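Local structure of RTX-adhesin (Marinomonas primoryensis, 5IRB) at residues 47-55 with 67-77; 140-149 with 188-198. The protein is a segment of a very large calcium-binding RTX adhesin that attaches its Antarctic bacterium to diatoms and ice, made here of beta-sandwich domains in a row. All coordinates share one frame; numbering follows the deposited sequence.

In both contacts, though at different places in the sandwich, a tyrosine hydroxyl donates to an aspartate carboxylate and ties two parts of a beta-sandwich together. Interaction 1 (47-55 with 67-77) lies in the first sandwich, interaction 2 (140-149 with 188-198) in the next; their centres are 29 Å apart and their nearest atoms about 10 Å, without touching. Calcium enters differently. In interaction 1 Asp77 holds the ion through its own carboxylate, at a site shared with Asp79, Ile81 and three waters, whereas in interaction 2 the ion binds one backbone carbonyl and reaches the tyrosine and aspartate through water.

Interaction 1 of 2, residues 47-55 with 67-77; sequences TLVINGVTY and VSVAGSDLSAD. With CA (calcium ion), chain H.
Strand 53-55 runs antiparallel to strand 67-70, at 163° with axes 8.4 Å apart, the two belonging to different sheets of the sandwich. The ring of Tyr55 reaches across from strand 53-55: with CG anti to the carbonyl carbon (chi1 -61°) it is carried to Val69, whose CG1 sits over one ring face, 3.7 Å from the ring centroid in a CH-pi contact. The phenol oxygen both gives and accepts: Tyr55 OH donates to Asp73 OD2 in a very short 2.5 Å bond and receives Ala70 N at 3.1 Å. Asp73 OD2 lies in the ring plane, at its edge, while the carboxylate itself is turned 61° from the ring. Its other oxygen, Asp73 OD1, takes a nearly straight bond from Asn51 ND2 (3.0 Å), so both carboxylate oxygens are engaged. Apolar contacts flank this: Ile50 CG2 packs on Leu74 CD2, and Leu48 CD1 meets Val67 CG1 at 3.6 Å. At the hairpin's type I' turn, Asn51 N donates to the anti lone pair of Asp77 OD1 (2.9 Å), an oxygen that also binds calcium. A beta-hairpin is thereby pinned to the short crossover helix 71-76 of a beta-sandwich consistent with the Ig-like domains of large bacterial adhesins.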
loop_
_atom_site.group_PDB
_atom_site.type_symbol
_atom_site.label_atom_id
_atom_site.label_comp_id
_atom_site.label_asym_id
_atom_site.label_seq_id
_atom_site.Cartn_x
_atom_site.Cartn_y
_atom_site.Cartn_z
ATOM N N THR A 47 29.972 -34.485 -24.033
ATOM C CA THR A 47 28.764 -34.035 -24.704
ATOM C C THR A 47 27.654 -33.770 -23.682
ATOM O O THR A 47 27.339 -34.630 -22.856
ATOM C CB THR A 47 28.299 -35.067 -25.744
ATOM O OG1 THR A 47 29.347 -35.256 -26.706
ATOM C CG2 THR A 47 27.042 -34.590 -26.470
ATOM N N LEU A 48 27.062 -32.578 -23.762
ATOM C CA LEU A 48 25.966 -32.176 -22.882
ATOM C C LEU A 48 24.732 -31.935 -23.720
ATOM O O LEU A 48 24.833 -31.379 -24.807
ATOM C CB LEU A 48 26.280 -30.877 -22.145
ATOM C CG LEU A 48 27.453 -30.647 -21.204
ATOM C CD1 LEU A 48 27.238 -29.332 -20.474
ATOM C CD2 LEU A 48 27.578 -31.773 -20.214
ATOM N N VAL A 49 23.564 -32.315 -23.215
ATOM C CA VAL A 49 22.323 -31.961 -23.905
ATOM C C VAL A 49 21.429 -31.181 -22.963
ATOM O O VAL A 49 21.190 -31.600 -21.838
ATOM C CB VAL A 49 21.569 -33.194 -24.454
ATOM C CG1 VAL A 49 20.259 -32.757 -25.131
ATOM C CG2 VAL A 49 22.458 -33.970 -25.431
ATOM N N ILE A 50 20.926 -30.048 -23.442
ATOM C CA ILE A 50 20.101 -29.166 -22.633
ATOM C C ILE A 50 19.079 -28.530 -23.538
ATOM O O ILE A 50 19.427 -27.905 -24.549
ATOM C CB ILE A 50 20.920 -28.040 -21.942
ATOM C CG1 ILE A 50 22.091 -28.605 -21.130
ATOM C CG2 ILE A 50 20.027 -27.187 -21.068
ATOM C CD1 ILE A 50 23.257 -27.652 -21.032
ATOM N N ASN A 51 17.813 -28.713 -23.178
ATOM C CA ASN A 51 16.690 -28.166 -23.946
ATOM C C ASN A 51 16.769 -28.639 -25.404
ATOM O O ASN A 51 16.515 -27.877 -26.334
ATOM C CB ASN A 51 16.688 -26.630 -23.831
ATOM C CG ASN A 51 15.449 -25.971 -24.472
ATOM O OD1 ASN A 51 14.347 -26.495 -24.385
ATOM N ND2 ASN A 51 15.644 -24.818 -25.097
ATOM N N GLY A 52 17.149 -29.910 -25.593
ATOM C CA GLY A 52 17.416 -30.473 -26.911
ATOM C C GLY A 52 18.640 -29.965 -27.663
ATOM O O GLY A 52 18.879 -30.324 -28.825
ATOM N N VAL A 53 19.458 -29.160 -26.998
ATOM C CA VAL A 53 20.596 -28.551 -27.676
ATOM C C VAL A 53 21.862 -29.222 -27.157
ATOM O O VAL A 53 22.040 -29.374 -25.945
ATOM C CB VAL A 53 20.680 -27.030 -27.437
ATOM C CG1 VAL A 53 21.888 -26.453 -28.146
ATOM C CG2 VAL A 53 19.396 -26.330 -27.910
ATOM N N THR A 54 22.736 -29.615 -28.082
ATOM C CA THR A 54 23.998 -30.268 -27.745
ATOM C C THR A 54 25.133 -29.271 -27.590
ATOM O O THR A 54 25.300 -28.380 -28.422
ATOM C CB THR A 54 24.385 -31.301 -28.817
ATOM O OG1 THR A 54 23.345 -32.282 -28.921
ATOM C CG2 THR A 54 25.710 -32.004 -28.461
ATOM N N TYR A 55 25.858 -29.381 -26.482
ATOM C CA TYR A 55 27.107 -28.652 -26.304
ATOM C C TYR A 55 28.228 -29.664 -26.130
ATOM O O TYR A 55 28.013 -30.732 -25.542
ATOM C CB TYR A 55 27.041 -27.719 -25.091
ATOM C CG TYR A 55 25.965 -26.652 -25.209
ATOM C CD1 TYR A 55 24.652 -26.933 -24.883
ATOM C CD2 TYR A 55 26.266 -25.382 -25.666
ATOM C CE1 TYR A 55 23.656 -25.958 -24.992
ATOM C CE2 TYR A 55 25.287 -24.411 -25.801
ATOM C CZ TYR A 55 23.986 -24.702 -25.456
ATOM O OH TYR A 55 23.018 -23.724 -25.578
ATOM N N VAL A 67 32.481 -25.694 -20.241
ATOM C CA VAL A 67 31.833 -25.374 -21.508
ATOM C C VAL A 67 30.768 -24.289 -21.336
ATOM O O VAL A 67 30.016 -24.285 -20.369
ATOM C CB VAL A 67 31.171 -26.627 -22.162
ATOM C CG1 VAL A 67 30.048 -27.190 -21.309
ATOM C CG2 VAL A 67 30.705 -26.327 -23.597
ATOM N N SER A 68 30.766 -23.353 -22.273
ATOM C CA SER A 68 29.770 -22.290 -22.345
ATOM C C SER A 68 28.436 -22.774 -22.922
ATOM O O SER A 68 28.398 -23.368 -24.014
ATOM C CB SER A 68 30.316 -21.148 -23.189
ATOM O OG SER A 68 30.453 -19.983 -22.406
ATOM N N VAL A 69 27.343 -22.532 -22.192
ATOM C CA VAL A 69 26.016 -22.899 -22.689
ATOM C C VAL A 69 25.048 -21.708 -22.598
ATOM O O VAL A 69 25.288 -20.770 -21.839
ATOM C CB VAL A 69 25.430 -24.102 -21.930
ATOM C CG1 VAL A 69 26.419 -25.247 -21.925
ATOM C CG2 VAL A 69 25.053 -23.734 -20.499
ATOM N N ALA A 70 23.980 -21.730 -23.390
ATOM C CA ALA A 70 22.965 -20.673 -23.312
ATOM C C ALA A 70 22.149 -20.776 -22.017
ATOM O O ALA A 70 21.517 -21.791 -21.735
ATOM C CB ALA A 70 22.057 -20.720 -24.532
ATOM N N GLY A 71 22.141 -19.706 -21.233
ATOM C CA GLY A 71 21.239 -19.655 -20.086
ATOM C C GLY A 71 19.798 -19.968 -20.464
ATOM O O GLY A 71 19.085 -20.621 -19.707
ATOM N N SER A 72 19.402 -19.585 -21.675
ATOM C CA SER A 72 18.027 -19.774 -22.142
ATOM C C SER A 72 17.688 -21.246 -22.285
ATOM O O SER A 72 16.563 -21.654 -21.992
ATOM C CB SER A 72 17.801 -19.064 -23.486
ATOM O OG SER A 72 18.522 -19.696 -24.539
ATOM N N ASP A 73 18.676 -22.050 -22.696
ATOM C CA ASP A 73 18.490 -23.491 -22.766
ATOM C C ASP A 73 18.362 -24.108 -21.384
ATOM O O ASP A 73 17.535 -24.989 -21.180
ATOM C CB ASP A 73 19.631 -24.137 -23.558
ATOM C CG ASP A 73 19.522 -23.849 -25.037
ATOM O OD1 ASP A 73 18.377 -23.690 -25.514
ATOM O OD2 ASP A 73 20.559 -23.762 -25.722
ATOM N N LEU A 74 19.148 -23.632 -20.428
ATOM C CA LEU A 74 19.009 -24.111 -19.059
ATOM C C LEU A 74 17.626 -23.712 -18.504
ATOM O O LEU A 74 16.902 -24.532 -17.936
ATOM C CB LEU A 74 20.132 -23.549 -18.172
ATOM C CG LEU A 74 21.555 -24.091 -18.357
ATOM C CD1 LEU A 74 22.590 -23.186 -17.697
ATOM C CD2 LEU A 74 21.615 -25.498 -17.776
ATOM N N SER A 75 17.229 -22.469 -18.740
ATOM C CA SER A 75 15.959 -21.989 -18.218
ATOM C C SER A 75 14.770 -22.737 -18.838
ATOM O O SER A 75 13.815 -23.091 -18.141
ATOM C CB SER A 75 15.837 -20.485 -18.474
ATOM O OG SER A 75 14.567 -20.018 -18.068
ATOM N N ALA A 76 14.876 -23.043 -20.127
ATOM C CA ALA A 76 13.822 -23.746 -20.858
ATOM C C ALA A 76 13.819 -25.264 -20.676
ATOM O O ALA A 76 12.817 -25.915 -20.998
ATOM C CB ALA A 76 13.911 -23.418 -22.340
ATOM N N ASP A 77 14.930 -25.836 -20.205
ATOM C CA ASP A 77 15.070 -27.298 -20.181
ATOM C C ASP A 77 13.947 -27.915 -19.348
ATOM O O ASP A 77 13.850 -27.685 -18.139
ATOM C CB ASP A 77 16.449 -27.708 -19.626
ATOM C CG ASP A 77 16.642 -29.221 -19.565
ATOM O OD1 ASP A 77 17.017 -29.839 -20.605
ATOM O OD2 ASP A 77 16.416 -29.796 -18.463
HETATM CA CA CA H . 16.908 -32.018 -19.640
HETATM O O HOH W 1 18.541 -32.493 -21.544
HETATM O O HOH W 2 14.981 -32.094 -21.284
HETATM O O HOH W 3 16.864 -34.482 -19.510
#

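Interaction 2 of 2, residues 140-149 with 188-198. With CA (calcium ion), chain I.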
loop_
_atom_site.group_PDB
_atom_site.type_symbol
_atom_site.label_atom_id
_atom_site.label_comp_id
_atom_site.label_asym_id
_atom_site.label_seq_id
_atom_site.Cartn_x
_atom_site.Cartn_y
_atom_site.Cartn_z
ATOM N N VAL A 140 2.677 -6.055 3.299
ATOM C CA VAL A 140 3.150 -6.622 2.030
ATOM C C VAL A 140 2.940 -8.136 2.076
ATOM O O VAL A 140 2.741 -8.710 3.153
ATOM C CB VAL A 140 4.624 -6.267 1.739
ATOM C CG1 VAL A 140 4.794 -4.757 1.572
ATOM C CG2 VAL A 140 5.523 -6.760 2.841
ATOM N N GLY A 141 2.881 -8.789 0.918
ATOM C CA GLY A 141 2.639 -10.221 0.926
ATOM C C GLY A 141 3.470 -11.004 -0.073
ATOM O O GLY A 141 4.318 -10.440 -0.767
ATOM N N LEU A 142 3.140 -12.287 -0.197
ATOM C CA LEU A 142 3.862 -13.252 -1.020
ATOM C C LEU A 142 5.360 -13.202 -0.707
ATOM O O LEU A 142 5.740 -13.415 0.443
ATOM C CB LEU A 142 3.590 -13.005 -2.504
ATOM C CG LEU A 142 2.110 -13.219 -2.876
ATOM C CD1 LEU A 142 1.914 -13.230 -4.382
ATOM C CD2 LEU A 142 1.495 -14.489 -2.236
ATOM N N ASP A 143 6.196 -12.957 -1.716
ATOM C CA ASP A 143 7.653 -12.985 -1.542
ATOM C C ASP A 143 8.284 -11.690 -1.042
ATOM O O ASP A 143 9.487 -11.644 -0.845
ATOM C CB ASP A 143 8.337 -13.416 -2.847
ATOM C CG ASP A 143 8.038 -14.868 -3.223
ATOM O OD1 ASP A 143 7.925 -15.729 -2.308
ATOM O OD2 ASP A 143 7.822 -15.123 -4.437
ATOM N N ALA A 144 7.483 -10.639 -0.848
ATOM C CA ALA A 144 7.956 -9.407 -0.212
ATOM C C ALA A 144 8.437 -9.701 1.213
ATOM O O ALA A 144 7.965 -10.640 1.843
ATOM C CB ALA A 144 6.832 -8.342 -0.201
ATOM N N SER A 145 9.403 -8.936 1.716
ATOM C CA SER A 145 10.064 -9.317 2.961
ATOM C C SER A 145 10.289 -8.139 3.873
ATOM O O SER A 145 10.462 -7.030 3.399
ATOM C CB SER A 145 11.426 -9.957 2.666
ATOM O OG SER A 145 11.334 -10.821 1.549
ATOM N N ALA A 146 10.315 -8.403 5.176
ATOM C CA ALA A 146 10.862 -7.494 6.162
ATOM C C ALA A 146 12.115 -6.866 5.607
ATOM O O ALA A 146 12.983 -7.565 5.070
ATOM C CB ALA A 146 11.166 -8.233 7.461
ATOM N N GLY A 147 12.222 -5.555 5.730
ATOM C CA GLY A 147 13.430 -4.872 5.334
ATOM C C GLY A 147 13.303 -4.280 3.948
ATOM O O GLY A 147 14.111 -3.441 3.570
ATOM N N ASP A 148 12.267 -4.658 3.215
ATOM C CA ASP A 148 12.050 -4.094 1.877
ATOM C C ASP A 148 11.650 -2.626 1.932
ATOM O O ASP A 148 11.087 -2.165 2.930
ATOM C CB ASP A 148 10.966 -4.876 1.114
ATOM C CG ASP A 148 11.451 -6.251 0.618
ATOM O OD1 ASP A 148 12.677 -6.488 0.640
ATOM O OD2 ASP A 148 10.600 -7.073 0.194
ATOM N N THR A 149 11.929 -1.907 0.845
ATOM C CA THR A 149 11.578 -0.502 0.735
ATOM C C THR A 149 10.135 -0.319 0.272
ATOM O O THR A 149 9.690 -0.949 -0.688
ATOM C CB THR A 149 12.530 0.224 -0.223
ATOM O OG1 THR A 149 13.858 0.113 0.286
ATOM C CG2 THR A 149 12.198 1.696 -0.317
ATOM N N VAL A 188 6.385 -1.702 -3.300
ATOM C CA VAL A 188 7.336 -2.396 -2.464
ATOM C C VAL A 188 8.354 -2.975 -3.431
ATOM O O VAL A 188 8.001 -3.581 -4.437
ATOM C CB VAL A 188 6.699 -3.519 -1.575
ATOM C CG1 VAL A 188 5.934 -4.572 -2.392
ATOM C CG2 VAL A 188 7.780 -4.196 -0.752
ATOM N N THR A 189 9.627 -2.757 -3.145
ATOM C CA THR A 189 10.662 -3.315 -3.978
ATOM C C THR A 189 11.657 -4.098 -3.123
ATOM O O THR A 189 11.830 -3.818 -1.939
ATOM C CB THR A 189 11.376 -2.200 -4.744
ATOM O OG1 THR A 189 11.974 -1.317 -3.788
ATOM C CG2 THR A 189 10.370 -1.386 -5.556
ATOM N N GLY A 190 12.309 -5.076 -3.730
ATOM C CA GLY A 190 13.315 -5.839 -3.028
ATOM C C GLY A 190 13.947 -6.880 -3.923
ATOM O O GLY A 190 13.829 -6.801 -5.142
ATOM N N GLN A 191 14.548 -7.896 -3.320
ATOM C CA GLN A 191 15.250 -8.916 -4.091
ATOM C C GLN A 191 15.015 -10.302 -3.510
ATOM O O GLN A 191 15.091 -10.475 -2.303
ATOM C CB GLN A 191 16.735 -8.587 -4.066
ATOM C CG GLN A 191 17.502 -8.865 -5.303
ATOM C CD GLN A 191 18.932 -8.385 -5.163
ATOM O OE1 GLN A 191 19.827 -9.151 -4.796
ATOM N NE2 GLN A 191 19.148 -7.098 -5.425
ATOM N N ASP A 192 14.752 -11.300 -4.343
ATOM C CA ASP A 192 14.481 -12.615 -3.792
ATOM C C ASP A 192 15.789 -13.354 -3.469
ATOM O O ASP A 192 16.868 -12.821 -3.718
ATOM C CB ASP A 192 13.548 -13.408 -4.733
ATOM C CG ASP A 192 14.212 -13.883 -6.036
ATOM O OD1 ASP A 192 15.466 -13.850 -6.199
ATOM O OD2 ASP A 192 13.420 -14.296 -6.924
ATOM N N SER A 193 15.703 -14.554 -2.904
ATOM C CA SER A 193 16.920 -15.263 -2.477
ATOM C C SER A 193 17.836 -15.665 -3.633
ATOM O O SER A 193 19.015 -15.972 -3.417
ATOM C CB SER A 193 16.576 -16.527 -1.685
ATOM O OG SER A 193 15.870 -17.452 -2.497
ATOM N N ALA A 194 17.301 -15.695 -4.848
ATOM C CA ALA A 194 18.130 -15.991 -6.019
ATOM C C ALA A 194 18.695 -14.724 -6.637
ATOM O O ALA A 194 19.392 -14.791 -7.637
ATOM C CB ALA A 194 17.337 -16.769 -7.051
ATOM N N GLY A 195 18.380 -13.567 -6.067
ATOM C CA GLY A 195 18.908 -12.317 -6.584
ATOM C C GLY A 195 18.002 -11.584 -7.574
ATOM O O GLY A 195 18.380 -10.537 -8.113
ATOM N N ASN A 196 16.795 -12.090 -7.811
ATOM C CA ASN A 196 15.957 -11.421 -8.780
ATOM C C ASN A 196 15.299 -10.235 -8.112
ATOM O O ASN A 196 14.729 -10.364 -7.015
ATOM C CB ASN A 196 14.882 -12.355 -9.329
ATOM C CG ASN A 196 15.461 -13.594 -9.967
ATOM O OD1 ASN A 196 16.316 -13.516 -10.865
ATOM N ND2 ASN A 196 15.006 -14.752 -9.505
ATOM N N PRO A 197 15.352 -9.073 -8.769
ATOM C CA PRO A 197 14.608 -7.964 -8.166
ATOM C C PRO A 197 13.135 -8.208 -8.368
ATOM O O PRO A 197 12.750 -8.888 -9.316
ATOM C CB PRO A 197 15.093 -6.743 -8.938
ATOM C CG PRO A 197 15.614 -7.281 -10.228
ATOM C CD PRO A 197 16.126 -8.663 -9.950
ATOM N N TYR A 198 12.311 -7.674 -7.479
ATOM C CA TYR A 198 10.876 -7.732 -7.671
ATOM C C TYR A 198 10.263 -6.425 -7.227
ATOM O O TYR A 198 10.889 -5.628 -6.521
ATOM C CB TYR A 198 10.263 -8.896 -6.904
ATOM C CG TYR A 198 10.570 -8.908 -5.416
ATOM C CD1 TYR A 198 10.026 -7.945 -4.540
ATOM C CD2 TYR A 198 11.401 -9.885 -4.883
ATOM C CE1 TYR A 198 10.322 -7.976 -3.169
ATOM C CE2 TYR A 198 11.696 -9.924 -3.535
ATOM C CZ TYR A 198 11.160 -8.981 -2.676
ATOM O OH TYR A 198 11.492 -9.062 -1.332
HETATM CA CA CA I . 15.521 -10.207 -0.150
HETATM O O HOH W 4 13.223 -10.898 -0.089
HETATM O O HOH W 5 14.664 -7.998 -0.667
HETATM O O HOH W 6 9.441 0.756 -2.980
HETATM O O HOH W 7 15.681 -12.815 0.127
HETATM O O HOH W 8 17.712 -9.084 -0.439
HETATM O O HOH W 9 15.080 -9.960 1.974
#
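Asp148 and Tyr198 meet head-on from the two segments, the carboxylate plane turned 64° from the ring and Asp148 OD2 lying in the ring plane at its edge. Tyr198 OH donates to that oxygen over 2.7 Å, on the syn side and 16° out of the carboxylate plane. From above the same plane comes a second donor, Ser145 N, also 2.7 Å from Asp148 OD2, so the oxygen is gripped by two bonds and the carboxylate's rotation is restrained. A chi1 of 55° puts Tyr198 CG between backbone N and carbonyl carbon, folding the ring over Gly190, its backbone-bonded strand partner, with Gly190 C 3.6 Å above the ring centre. Hydrophobic packing continues alongside, where Val188 CG2 nestles against Asp148 CB and Val140 CG1. Next to them Thr149 and Thr189 form an antiparallel hydrogen-bonded pair; Thr189 N reaches Thr149 O at 3.1 Å, whereas the return bond is weak. Calcium joins the network at second hand. It binds Gln191 O at 2.2 Å and five waters, one of which donates to Tyr198 OH and another to Asp148 OD1, bridging the loop to the strand. Loop 143-148, passing from strand 133-142 of one sandwich sheet to strand 149-154 of the other, is thus joined to strand 197-208, while Ala194 in the type I turn and Asn196 just after it bond to Asn22 and Ala23 of the preceding domain.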